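Local coordinates for general secretion pathway protein L (Vibrio parahaemolyticus, PDB 2W7V) that is an inner-membrane component of the type II secretion system and, through its dimer-forming periplasmic domain, probably takes part in assembling the secretion machinery, at residues A[59-63]-A[64-68]. Residues are numbered along the deposited sequence; the frame is centred on the assembly and turned at random.
Sequences KLAEK and FNVEQ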
loop_
_atom_site.group_PDB
_atom_site.type_symbol
_atom_site.label_atom_id
_atom_site.label_comp_id
_atom_site.label_asym_id
_atom_site.label_seq_id
_atom_site.Cartn_x
_atom_site.Cartn_y
_atom_site.Cartn_z
ATOM N N LYS A 59 -6.814 3.464 -16.828
ATOM C CA LYS A 59 -7.142 4.334 -15.718
ATOM C C LYS A 59 -5.921 4.779 -14.894
ATOM O O LYS A 59 -5.799 5.936 -14.530
ATOM C CB LYS A 59 -8.132 3.642 -14.798
ATOM C CG LYS A 59 -9.496 3.374 -15.400
ATOM C CD LYS A 59 -10.499 3.054 -14.269
ATOM C CE LYS A 59 -11.856 2.542 -14.762
ATOM N NZ LYS A 59 -12.750 3.647 -15.137
ATOM N N LEU A 60 -5.033 3.857 -14.575
ATOM C CA LEU A 60 -3.823 4.191 -13.843
ATOM C C LEU A 60 -2.931 5.164 -14.635
ATOM O O LEU A 60 -2.316 6.050 -14.073
ATOM C CB LEU A 60 -3.032 2.909 -13.496
ATOM C CG LEU A 60 -3.791 1.954 -12.559
ATOM C CD1 LEU A 60 -3.012 0.622 -12.468
ATOM C CD2 LEU A 60 -4.057 2.558 -11.203
ATOM N N ALA A 61 -2.910 5.011 -15.949
ATOM C CA ALA A 61 -2.056 5.814 -16.857
ATOM C C ALA A 61 -2.417 7.320 -16.875
ATOM O O ALA A 61 -1.589 8.157 -17.267
ATOM C CB ALA A 61 -2.161 5.244 -18.263
ATOM N N GLU A 62 -3.639 7.660 -16.458
ATOM C CA GLU A 62 -4.075 9.050 -16.408
ATOM C C GLU A 62 -3.271 9.882 -15.420
ATOM O O GLU A 62 -3.045 11.068 -15.651
ATOM C CB GLU A 62 -5.565 9.131 -16.047
ATOM C CG GLU A 62 -6.477 8.439 -17.063
ATOM C CD GLU A 62 -7.965 8.540 -16.742
ATOM O OE1 GLU A 62 -8.328 9.155 -15.706
ATOM O OE2 GLU A 62 -8.765 8.003 -17.550
ATOM N N LYS A 63 -2.856 9.268 -14.313
ATOM C CA LYS A 63 -2.157 9.990 -13.258
ATOM C C LYS A 63 -0.812 9.355 -12.837
ATOM O O LYS A 63 -0.107 9.913 -12.000
ATOM C CB LYS A 63 -3.087 10.107 -12.037
ATOM C CG LYS A 63 -4.378 10.933 -12.264
ATOM C CD LYS A 63 -4.187 12.435 -12.117
ATOM C CE LYS A 63 -5.310 13.197 -12.804
ATOM N NZ LYS A 63 -5.666 14.501 -12.150
ATOM N N PHE A 64 -0.484 8.179 -13.388
ATOM C CA PHE A 64 0.770 7.491 -13.091
ATOM C C PHE A 64 1.529 7.085 -14.344
ATOM O O PHE A 64 0.936 6.911 -15.394
ATOM C CB PHE A 64 0.521 6.235 -12.236
ATOM C CG PHE A 64 -0.101 6.517 -10.886
ATOM C CD1 PHE A 64 0.638 7.059 -9.875
ATOM C CD2 PHE A 64 -1.440 6.256 -10.657
ATOM C CE1 PHE A 64 0.065 7.325 -8.637
ATOM C CE2 PHE A 64 -2.014 6.507 -9.443
ATOM C CZ PHE A 64 -1.267 7.043 -8.428
ATOM N N ASN A 65 2.854 6.965 -14.221
ATOM C CA ASN A 65 3.661 6.166 -15.127
ATOM C C ASN A 65 3.378 4.670 -14.805
ATOM O O ASN A 65 3.711 4.190 -13.730
ATOM C CB ASN A 65 5.146 6.556 -14.942
ATOM C CG ASN A 65 6.094 5.939 -15.987
ATOM O OD1 ASN A 65 5.799 4.930 -16.626
ATOM N ND2 ASN A 65 7.263 6.549 -16.129
ATOM N N VAL A 66 2.733 3.953 -15.726
ATOM C CA VAL A 66 2.327 2.537 -15.525
ATOM C C VAL A 66 3.124 1.622 -16.454
ATOM O O VAL A 66 3.258 1.916 -17.650
ATOM C CB VAL A 66 0.802 2.310 -15.847
ATOM C CG1 VAL A 66 0.294 0.963 -15.288
ATOM C CG2 VAL A 66 -0.043 3.407 -15.244
ATOM N N GLU A 67 3.641 0.527 -15.896
ATOM C CA GLU A 67 4.111 -0.596 -16.671
ATOM C C GLU A 67 3.289 -1.828 -16.287
ATOM O O GLU A 67 3.145 -2.160 -15.127
ATOM C CB GLU A 67 5.577 -0.857 -16.392
ATOM C CG GLU A 67 6.444 0.382 -16.571
ATOM C CD GLU A 67 7.878 0.114 -16.215
ATOM O OE1 GLU A 67 8.519 -0.658 -16.977
ATOM O OE2 GLU A 67 8.349 0.638 -15.154
ATOM N N GLN A 68 2.708 -2.478 -17.269
ATOM C CA GLN A 68 2.004 -3.711 -17.009
ATOM C C GLN A 68 3.005 -4.850 -17.026
ATOM O O GLN A 68 3.867 -4.838 -17.839
ATOM C CB GLN A 68 0.918 -3.912 -18.064
ATOM C CG GLN A 68 -0.097 -4.977 -17.697
ATOM C CD GLN A 68 -1.285 -4.900 -18.572
ATOM O OE1 GLN A 68 -1.849 -3.824 -18.755
ATOM N NE2 GLN A 68 -1.701 -6.029 -19.110
#
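The tight helix-to-strand turn that carries the chain from helix 51-61 into strand 64-73, outermost of the sheet within this chain, is fastened by Leu60 and Phe64. Phe64 N gives its hydrogen to Leu60 O over 2.9 Å, bent to 136° at the hydrogen although the carbonyl points almost straight at the nitrogen. Lys63 N also reaches Leu60 O, at 3.3 Å, so two amides grip this one carbonyl. With chi1 at -62°, Phe64 sets its ring beside its own backbone N: the ring edge comes up to the same carbonyl, CD2 lying 3.5 Å from Leu60 O, while Lys63 O sits over one face. Val66 turns back toward the helix. Val66 CG2 presses on the backbone between Leu60 and Ala61, 3.4 Å from Ala61 N, and meets Leu60 CB at 3.5 Å, tighter than usual carbon-carbon contact; Ala61 CB lies beside it more loosely. Leu60 and Phe64 both reach Leu17 of helix 17-22, and Phe64 also Met10 and Trp13 of helix 8-13. Val66 joins Leu60 on Leu84 of the neighbouring strand. The link belongs to a two-layer alpha+beta sandwich of alpha-beta-beta-alpha-beta-beta topology, matching a circularly permuted ferredoxin-like fold.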